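Local coordinates for protein globin III, extracellular (Lumbricus terrestris, PDB 1X9F) that probably carries oxygen as a haem-bearing globin subunit of the giant extracellular haemoglobin (erythrocruorin) of the earthworm, at residues D20-D25 against S29-G34; F35-L40 against P65-H70; N76-A81 against S138-I143. All coordinates share one frame; numbering follows the deposited sequence.

Contact 1 of 3, residues D20-D25 against S29-G34; sequences DILWRD and SKIKIG
Ile31 reaches across from helix 28-46 and meets three residues of the linking segment 20-25 in turn. Its CB lies 4.1 Å from Trp23 CZ3. With chi1 at -66°, CG2 stands opposite the backbone N and CG1 beside it, which parts the two branches. CG2 goes to the same corner of the indole, 3.7 Å from Trp23 CZ3, at an oblique angle, and also faces Leu22 CD2 at 4.4 Å. The other branch carries CD1 to the tip, 3.6 Å from the backbone O of Leu22 and beside the carboxylate of Asp25. This is the corner of the globin fold where the first helix, 9-20, gives way to helix 28-46. Lys32 approaches the same indole differently: its CG packs 3.5 Å from Trp23 CZ3, and the extended chain beyond it lays CE over one face, 4.2 Å from the centroid of the Trp23 six-membered ring. Leu22 CB covers the opposite face. The ammonium is too distant for more than a weak cation-pi attraction; its salt bridge is to Asp73 of the Globin II chain. With an alanine at Trp23 the indole face under Lys32 CE is gone, which would probably open a gap beside Ile31 CG2. Trp19 meets the indole edge-to-face.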
# COMPACT_ATOMS: atom_id res chain seq x y z
N ASP C 20 12.91 -15.84 -17.83
CA ASP C 20 13.99 -15.63 -16.88
C ASP C 20 13.63 -16.00 -15.45
O ASP C 20 14.48 -16.45 -14.69
CB ASP C 20 14.40 -14.17 -16.91
CG ASP C 20 15.86 -14.01 -17.12
OD1 ASP C 20 16.58 -13.75 -16.13
OD2 ASP C 20 16.40 -14.16 -18.24
N ILE C 21 12.37 -15.78 -15.09
CA ILE C 21 11.84 -16.22 -13.82
C ILE C 21 12.18 -17.69 -13.50
O ILE C 21 12.53 -18.01 -12.37
CB ILE C 21 10.31 -15.90 -13.73
CG1 ILE C 21 10.11 -14.45 -13.26
CG2 ILE C 21 9.59 -16.87 -12.78
CD1 ILE C 21 8.81 -13.78 -13.78
N LEU C 22 12.12 -18.58 -14.50
CA LEU C 22 12.45 -19.99 -14.24
C LEU C 22 13.83 -20.23 -13.65
O LEU C 22 14.04 -21.24 -12.97
CB LEU C 22 12.32 -20.83 -15.51
CG LEU C 22 10.89 -21.33 -15.74
CD1 LEU C 22 10.84 -22.18 -16.98
CD2 LEU C 22 10.37 -22.12 -14.54
N TRP C 23 14.78 -19.33 -13.91
CA TRP C 23 16.17 -19.57 -13.51
C TRP C 23 16.59 -18.67 -12.36
O TRP C 23 17.79 -18.46 -12.12
CB TRP C 23 17.10 -19.44 -14.72
CG TRP C 23 16.42 -19.84 -15.98
CD1 TRP C 23 16.05 -19.02 -17.01
CD2 TRP C 23 15.94 -21.15 -16.33
NE1 TRP C 23 15.40 -19.73 -17.98
CE2 TRP C 23 15.32 -21.04 -17.60
CE3 TRP C 23 15.99 -22.40 -15.71
CZ2 TRP C 23 14.75 -22.14 -18.25
CZ3 TRP C 23 15.42 -23.49 -16.36
CH2 TRP C 23 14.81 -23.35 -17.62
N ARG C 24 15.59 -18.15 -11.65
CA ARG C 24 15.80 -17.38 -10.43
C ARG C 24 16.65 -18.17 -9.45
O ARG C 24 17.44 -17.58 -8.71
CB ARG C 24 14.46 -17.02 -9.77
CG ARG C 24 13.66 -15.89 -10.44
CD ARG C 24 14.05 -14.47 -10.01
NE ARG C 24 15.50 -14.29 -10.02
CZ ARG C 24 16.13 -13.14 -9.80
NH1 ARG C 24 15.45 -12.03 -9.55
NH2 ARG C 24 17.46 -13.11 -9.84
N ASP C 25 16.51 -19.50 -9.43
CA ASP C 25 17.29 -20.31 -8.49
C ASP C 25 18.38 -21.18 -9.15
O ASP C 25 18.34 -21.41 -10.36
CB ASP C 25 16.37 -21.07 -7.51
CG ASP C 25 15.88 -22.40 -8.07
OD1 ASP C 25 15.50 -23.30 -7.27
OD2 ASP C 25 15.81 -22.65 -9.28
N SER C 29 19.59 -27.00 -13.66
CA SER C 29 19.66 -28.30 -14.34
C SER C 29 18.46 -29.14 -13.94
O SER C 29 17.83 -29.77 -14.79
CB SER C 29 20.95 -29.04 -13.98
OG SER C 29 20.99 -29.31 -12.58
N LYS C 30 18.15 -29.14 -12.65
CA LYS C 30 17.03 -29.92 -12.14
C LYS C 30 15.74 -29.52 -12.86
O LYS C 30 14.97 -30.39 -13.29
CB LYS C 30 16.90 -29.74 -10.62
CG LYS C 30 16.14 -30.87 -9.93
CD LYS C 30 17.00 -32.12 -9.76
CE LYS C 30 18.02 -31.96 -8.64
NZ LYS C 30 18.93 -33.13 -8.52
N ILE C 31 15.54 -28.22 -13.01
CA ILE C 31 14.36 -27.67 -13.67
C ILE C 31 14.37 -27.92 -15.17
O ILE C 31 13.33 -28.23 -15.75
CB ILE C 31 14.27 -26.15 -13.40
CG1 ILE C 31 14.01 -25.91 -11.91
CG2 ILE C 31 13.18 -25.50 -14.25
CD1 ILE C 31 14.30 -24.50 -11.46
N LYS C 32 15.54 -27.79 -15.80
CA LYS C 32 15.65 -28.00 -17.24
C LYS C 32 15.35 -29.45 -17.59
O LYS C 32 14.56 -29.72 -18.50
CB LYS C 32 17.03 -27.57 -17.76
CG LYS C 32 17.18 -26.07 -17.99
CD LYS C 32 18.65 -25.67 -18.06
CE LYS C 32 18.82 -24.17 -18.40
NZ LYS C 32 20.27 -23.79 -18.31
N ILE C 33 15.95 -30.38 -16.84
CA ILE C 33 15.73 -31.81 -17.04
C ILE C 33 14.27 -32.22 -16.82
O ILE C 33 13.69 -32.93 -17.65
CB ILE C 33 16.68 -32.63 -16.15
CG1 ILE C 33 18.12 -32.49 -16.65
CG2 ILE C 33 16.28 -34.11 -16.14
CD1 ILE C 33 19.17 -32.98 -15.65
N GLY C 34 13.67 -31.77 -15.72
CA GLY C 34 12.28 -32.10 -15.41
C GLY C 34 11.32 -31.61 -16.48
O GLY C 34 10.48 -32.37 -16.97

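Contact 2 of 3, residues F35-L40 against P65-H70; sequences FGRLLL and PKFSAH. With CMO (carbon monoxide), chain S; HEM (protoporphyrin IX containing Fe), chain R.
Phe67 and Leu40 bury the most surface here, and they meet at the CZ corner of the phenyl ring. Phe67 holds CG anti to its backbone N (chi1 -162°), which swings the ring out toward helix 28-46. There Leu40 packs two carbons against it: Phe67 CZ is 3.8 Å from Leu40 CB and equally far from Leu40 CD1, the latter coming in obliquely. Arg37, one turn back on the same helix, takes the neighbouring edge, its CG lying in the ring plane 4.0 Å from Phe67 CE2. Only the aliphatic root of the arginine touches the ring; the chain, bent at chi2 and chi3, goes on to the loop at Ala62 and Glu63, its guanidinium plane turned 86° from the ring. Leu40 CD1 also touches the imidazole edge, 3.6 Å from His70 CD2. Both methyls of that leucine close in on the bound carbon monoxide, CD2 standing 3.4 Å from the CMO O. His70 NE2 donates a weak, bent hydrogen bond to the same CMO O, 3.1 Å long. Segments 35-40 and 65-70 run at 97° to each other, and the site where they cross is the distal haem pocket of a globin, with its distal histidine.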
# COMPACT_ATOMS: atom_id res chain seq x y z
N PHE C 35 11.48 -30.34 -16.86
CA PHE C 35 10.58 -29.72 -17.83
C PHE C 35 10.75 -30.33 -19.22
O PHE C 35 9.76 -30.71 -19.85
CB PHE C 35 10.79 -28.20 -17.84
CG PHE C 35 9.71 -27.44 -18.55
CD1 PHE C 35 8.37 -27.73 -18.31
CD2 PHE C 35 10.03 -26.43 -19.45
CE1 PHE C 35 7.36 -27.02 -18.97
CE2 PHE C 35 9.03 -25.72 -20.11
CZ PHE C 35 7.70 -26.01 -19.86
N GLY C 36 11.99 -30.43 -19.68
CA GLY C 36 12.31 -31.00 -20.99
C GLY C 36 11.87 -32.45 -21.13
O GLY C 36 11.30 -32.83 -22.16
N ARG C 37 12.14 -33.24 -20.10
CA ARG C 37 11.65 -34.61 -20.04
C ARG C 37 10.13 -34.64 -20.19
O ARG C 37 9.60 -35.38 -21.03
CB ARG C 37 12.11 -35.28 -18.74
CG ARG C 37 11.96 -36.80 -18.70
CD ARG C 37 10.69 -37.24 -17.98
NE ARG C 37 10.94 -38.37 -17.08
CZ ARG C 37 11.86 -38.36 -16.11
NH1 ARG C 37 12.65 -37.31 -15.93
NH2 ARG C 37 11.99 -39.43 -15.33
N LEU C 38 9.43 -33.82 -19.41
CA LEU C 38 7.98 -33.73 -19.49
C LEU C 38 7.52 -33.42 -20.91
O LEU C 38 6.67 -34.13 -21.46
CB LEU C 38 7.46 -32.68 -18.51
CG LEU C 38 5.97 -32.36 -18.67
CD1 LEU C 38 5.16 -32.96 -17.54
CD2 LEU C 38 5.77 -30.85 -18.75
N LEU C 39 8.10 -32.38 -21.51
CA LEU C 39 7.74 -31.97 -22.88
C LEU C 39 7.90 -33.08 -23.91
O LEU C 39 6.96 -33.39 -24.64
CB LEU C 39 8.52 -30.72 -23.30
CG LEU C 39 8.33 -29.46 -22.46
CD1 LEU C 39 9.37 -28.41 -22.82
CD2 LEU C 39 6.91 -28.89 -22.58
N LEU C 40 9.09 -33.67 -23.99
CA LEU C 40 9.35 -34.69 -25.00
C LEU C 40 8.53 -35.95 -24.73
O LEU C 40 7.99 -36.56 -25.66
CB LEU C 40 10.84 -35.01 -25.07
CG LEU C 40 11.71 -33.84 -25.54
CD1 LEU C 40 13.18 -34.21 -25.44
CD2 LEU C 40 11.36 -33.42 -26.97
N PRO C 65 20.71 -40.99 -17.53
CA PRO C 65 21.68 -39.93 -17.82
C PRO C 65 21.70 -39.51 -19.29
O PRO C 65 21.88 -38.33 -19.59
CB PRO C 65 23.02 -40.53 -17.39
CG PRO C 65 22.80 -42.01 -17.38
CD PRO C 65 21.36 -42.21 -17.01
N LYS C 66 21.51 -40.46 -20.20
CA LYS C 66 21.44 -40.19 -21.63
C LYS C 66 20.34 -39.20 -21.98
O LYS C 66 20.61 -38.12 -22.53
CB LYS C 66 21.21 -41.50 -22.41
CG LYS C 66 22.47 -42.24 -22.80
CD LYS C 66 22.85 -41.95 -24.25
CE LYS C 66 24.20 -42.57 -24.64
NZ LYS C 66 24.26 -44.06 -24.42
N PHE C 67 19.10 -39.56 -21.64
CA PHE C 67 17.96 -38.72 -21.97
C PHE C 67 18.03 -37.39 -21.23
O PHE C 67 17.69 -36.34 -21.79
CB PHE C 67 16.63 -39.44 -21.70
CG PHE C 67 15.46 -38.80 -22.40
CD1 PHE C 67 15.45 -38.68 -23.79
CD2 PHE C 67 14.39 -38.28 -21.68
CE1 PHE C 67 14.39 -38.07 -24.46
CE2 PHE C 67 13.32 -37.67 -22.33
CZ PHE C 67 13.32 -37.56 -23.72
N SER C 68 18.49 -37.43 -19.98
CA SER C 68 18.70 -36.23 -19.18
C SER C 68 19.58 -35.21 -19.89
O SER C 68 19.19 -34.04 -20.01
CB SER C 68 19.29 -36.58 -17.82
OG SER C 68 18.31 -37.13 -16.96
N ALA C 69 20.76 -35.63 -20.35
CA ALA C 69 21.66 -34.75 -21.09
C ALA C 69 20.96 -34.14 -22.29
O ALA C 69 21.06 -32.94 -22.56
CB ALA C 69 22.92 -35.49 -21.52
N HIS C 70 20.23 -34.98 -23.01
CA HIS C 70 19.51 -34.52 -24.17
C HIS C 70 18.48 -33.45 -23.81
O HIS C 70 18.32 -32.46 -24.53
CB HIS C 70 18.83 -35.70 -24.82
CG HIS C 70 17.93 -35.32 -25.93
ND1 HIS C 70 18.40 -34.94 -27.17
CD2 HIS C 70 16.58 -35.24 -25.99
CE1 HIS C 70 17.37 -34.66 -27.95
NE2 HIS C 70 16.26 -34.83 -27.26
C CMO S . 15.07 -32.08 -29.07
O CMO S . 14.41 -32.47 -28.13
CHA HEM R . 18.40 -32.92 -31.14
CHB HEM R . 16.94 -28.37 -30.04
CHC HEM R . 12.30 -29.56 -31.01
CHD HEM R . 13.82 -34.00 -32.45
C1A HEM R . 18.41 -31.52 -30.68
C2A HEM R . 19.58 -30.92 -30.22
C3A HEM R . 19.19 -29.55 -29.88
C4A HEM R . 17.76 -29.57 -30.21
CMA HEM R . 20.03 -28.42 -29.33
CAA HEM R . 20.95 -31.53 -30.10
CBA HEM R . 21.81 -31.13 -31.28
CGA HEM R . 23.17 -31.73 -31.08
O1A HEM R . 23.98 -31.14 -30.33
O2A HEM R . 23.44 -32.80 -31.67
C1B HEM R . 15.49 -28.30 -30.21
C2B HEM R . 14.80 -27.14 -29.89
C3B HEM R . 13.53 -27.53 -30.15
C4B HEM R . 13.51 -28.82 -30.62
CMB HEM R . 15.30 -25.81 -29.37
CAB HEM R . 12.47 -26.71 -30.03
CBB HEM R . 11.65 -25.67 -29.72
C1C HEM R . 12.32 -30.95 -31.50
C2C HEM R . 11.15 -31.60 -31.85
C3C HEM R . 11.61 -32.83 -32.26
C4C HEM R . 12.98 -32.85 -32.10
CMC HEM R . 9.73 -31.09 -31.83
CAC HEM R . 10.76 -33.96 -32.71
CBC HEM R . 10.63 -34.49 -33.99
C1D HEM R . 15.27 -34.12 -32.22
C2D HEM R . 15.95 -35.31 -32.46
C3D HEM R . 17.26 -35.06 -32.11
C4D HEM R . 17.22 -33.65 -31.65
CMD HEM R . 15.37 -36.60 -33.01
CAD HEM R . 18.43 -35.99 -32.17
CBD HEM R . 18.46 -36.77 -30.87
CGD HEM R . 19.71 -37.60 -30.88
O1D HEM R . 19.66 -38.75 -31.37
O2D HEM R . 20.74 -37.09 -30.41
NA HEM R . 17.30 -30.74 -30.71
NB HEM R . 14.76 -29.36 -30.66
NC HEM R . 13.46 -31.67 -31.65
ND HEM R . 15.99 -33.08 -31.72
FE HEM R . 15.39 -31.21 -31.22

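Contact 3 of 3, residues N76-A81 against S138-I143; sequences NGLDLA and SCLKGI. With HEM (protoporphyrin IX containing Fe), chain R.
A chi1 of 177° sets CG of Leu78 across from the backbone N, and this turns its branched end away from helix 65-83 toward helix 133-148. Leu140 answers with the other common setting, CG anti to the carbonyl carbon (chi1 -74°), which leads its own branches out to meet it. The two leucines cross at about a right angle and touch through single methyls, Leu78 CD1 lying 4.2 Å from Leu140 CD2. One turn further along each helix is the second meeting point. Ala81 has just its CB to offer, pointing at the partner helix, and Ile143 spreads both branches around it: Ala81 CB is 3.9 Å from Ile143 CD1 and 4.0 Å from Ile143 CG2. The CA atoms of the two segments come nearest here, 7.2 Å between Ala81 CA and Ile143 CA, as the small alanine allows. No hydrogen bond spans the interface; it is purely apolar and buried. The haem borders it, with CMB of HEM 3.4 Å from Leu78 N. Gly77, just before, has no side chain to push that methyl away. Around this core of the globin fold, Leu91 and Leu95 of helix 88-103 pack on Ala81, Leu120 of helix 110-127 touches both leucines, and Trp19 of helix 9-20 touches Leu78, while a disulfide from Cys139 to Cys7 ties helix 133-148 to the N-terminal segment.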
# COMPACT_ATOMS: atom_id res chain seq x y z
N ASN C 76 18.40 -25.94 -23.53
CA ASN C 76 19.38 -24.88 -23.78
C ASN C 76 19.27 -24.33 -25.19
O ASN C 76 19.60 -23.17 -25.44
CB ASN C 76 20.79 -25.33 -23.45
CG ASN C 76 21.16 -25.06 -22.00
OD1 ASN C 76 20.29 -24.89 -21.15
ND2 ASN C 76 22.46 -25.00 -21.72
N GLY C 77 18.77 -25.16 -26.11
CA GLY C 77 18.51 -24.73 -27.48
C GLY C 77 17.40 -23.69 -27.47
O GLY C 77 17.50 -22.67 -28.15
N LEU C 78 16.35 -23.97 -26.70
CA LEU C 78 15.22 -23.05 -26.56
C LEU C 78 15.64 -21.81 -25.77
O LEU C 78 15.22 -20.69 -26.09
CB LEU C 78 14.02 -23.75 -25.91
CG LEU C 78 12.76 -22.93 -25.63
CD1 LEU C 78 12.16 -22.34 -26.91
CD2 LEU C 78 11.72 -23.77 -24.89
N ASP C 79 16.49 -22.01 -24.76
CA ASP C 79 17.09 -20.90 -24.00
C ASP C 79 17.92 -19.97 -24.88
O ASP C 79 17.86 -18.75 -24.73
CB ASP C 79 17.97 -21.44 -22.87
CG ASP C 79 18.41 -20.35 -21.92
OD1 ASP C 79 19.64 -20.17 -21.73
OD2 ASP C 79 17.59 -19.61 -21.32
N LEU C 80 18.70 -20.57 -25.78
CA LEU C 80 19.50 -19.85 -26.74
C LEU C 80 18.65 -18.95 -27.64
O LEU C 80 18.93 -17.76 -27.76
CB LEU C 80 20.30 -20.84 -27.59
CG LEU C 80 21.05 -20.26 -28.78
CD1 LEU C 80 22.24 -19.48 -28.30
CD2 LEU C 80 21.50 -21.37 -29.71
N ALA C 81 17.62 -19.53 -28.25
CA ALA C 81 16.71 -18.76 -29.10
C ALA C 81 16.12 -17.57 -28.35
O ALA C 81 16.23 -16.42 -28.80
CB ALA C 81 15.61 -19.66 -29.65
N SER C 138 3.28 -16.14 -30.54
CA SER C 138 3.92 -15.60 -31.73
C SER C 138 5.44 -15.79 -31.75
O SER C 138 6.00 -16.10 -32.81
CB SER C 138 3.55 -14.12 -31.92
OG SER C 138 4.08 -13.33 -30.87
N CYS C 139 6.09 -15.61 -30.61
CA CYS C 139 7.53 -15.86 -30.53
C CYS C 139 7.86 -17.35 -30.71
O CYS C 139 8.75 -17.69 -31.50
CB CYS C 139 8.11 -15.29 -29.23
SG CYS C 139 8.09 -13.47 -29.24
N LEU C 140 7.13 -18.22 -30.03
CA LEU C 140 7.32 -19.67 -30.20
C LEU C 140 7.13 -20.10 -31.65
O LEU C 140 7.89 -20.91 -32.16
CB LEU C 140 6.41 -20.48 -29.28
CG LEU C 140 6.82 -20.48 -27.81
CD1 LEU C 140 5.79 -21.20 -26.96
CD2 LEU C 140 8.22 -21.08 -27.62
N LYS C 141 6.11 -19.53 -32.30
CA LYS C 141 5.82 -19.88 -33.69
C LYS C 141 6.98 -19.56 -34.62
O LYS C 141 7.37 -20.40 -35.44
CB LYS C 141 4.55 -19.20 -34.19
CG LYS C 141 4.10 -19.76 -35.54
CD LYS C 141 3.14 -18.83 -36.23
CE LYS C 141 2.68 -19.42 -37.56
NZ LYS C 141 1.79 -18.48 -38.29
N GLY C 142 7.53 -18.35 -34.51
CA GLY C 142 8.67 -17.95 -35.33
C GLY C 142 9.85 -18.89 -35.16
O GLY C 142 10.50 -19.26 -36.14
N ILE C 143 10.11 -19.29 -33.92
CA ILE C 143 11.26 -20.15 -33.59
C ILE C 143 11.07 -21.57 -34.14
O ILE C 143 11.93 -22.08 -34.87
CB ILE C 143 11.50 -20.17 -32.05
CG1 ILE C 143 11.95 -18.79 -31.57
CG2 ILE C 143 12.52 -21.25 -31.67
CD1 ILE C 143 11.90 -18.61 -30.05
CHA HEM R . 18.40 -32.92 -31.14
CHB HEM R . 16.94 -28.37 -30.04
CHC HEM R . 12.30 -29.56 -31.01
CHD HEM R . 13.82 -34.00 -32.45
C1A HEM R . 18.41 -31.52 -30.68
C2A HEM R . 19.58 -30.92 -30.22
C3A HEM R . 19.19 -29.55 -29.88
C4A HEM R . 17.76 -29.57 -30.21
CMA HEM R . 20.03 -28.42 -29.33
CAA HEM R . 20.95 -31.53 -30.10
CBA HEM R . 21.81 -31.13 -31.28
CGA HEM R . 23.17 -31.73 -31.08
O1A HEM R . 23.98 -31.14 -30.33
O2A HEM R . 23.44 -32.80 -31.67
C1B HEM R . 15.49 -28.30 -30.21
C2B HEM R . 14.80 -27.14 -29.89
C3B HEM R . 13.53 -27.53 -30.15
C4B HEM R . 13.51 -28.82 -30.62
CMB HEM R . 15.30 -25.81 -29.37
CAB HEM R . 12.47 -26.71 -30.03
CBB HEM R . 11.65 -25.67 -29.72
C1C HEM R . 12.32 -30.95 -31.50
C2C HEM R . 11.15 -31.60 -31.85
C3C HEM R . 11.61 -32.83 -32.26
C4C HEM R . 12.98 -32.85 -32.10
CMC HEM R . 9.73 -31.09 -31.83
CAC HEM R . 10.76 -33.96 -32.71
CBC HEM R . 10.63 -34.49 -33.99
C1D HEM R . 15.27 -34.12 -32.22
C2D HEM R . 15.95 -35.31 -32.46
C3D HEM R . 17.26 -35.06 -32.11
C4D HEM R . 17.22 -33.65 -31.65
CMD HEM R . 15.37 -36.60 -33.01
CAD HEM R . 18.43 -35.99 -32.17
CBD HEM R . 18.46 -36.77 -30.87
CGD HEM R . 19.71 -37.60 -30.88
O1D HEM R . 19.66 -38.75 -31.37
O2D HEM R . 20.74 -37.09 -30.41
NA HEM R . 17.30 -30.74 -30.71
NB HEM R . 14.76 -29.36 -30.66
NC HEM R . 13.46 -31.67 -31.65
ND HEM R . 15.99 -33.08 -31.72
FE HEM R . 15.39 -31.21 -31.22

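The three contacts follow one another along the chain, each closing before the next opens, and two long helices connect them. Helix 28-46 serves contacts 1 and 2, whose centres are 13 Å apart; helix 65-83 serves contacts 2 and 3, 17 Å apart. Contacts 1 and 3, their centres 16 Å apart, share no helix, yet Lys32 NZ of the first makes a weak hydrogen bond to Asn76 OD1 of the third. Contact 1 is the most peripheral and contact 3 the most central, though all three have residues that meet neighbouring subunits. Contacts 2 and 3 both touch the haem, one through the distal pocket and the other at a ring methyl, so helix 65-83 runs from the ligand into the globin core.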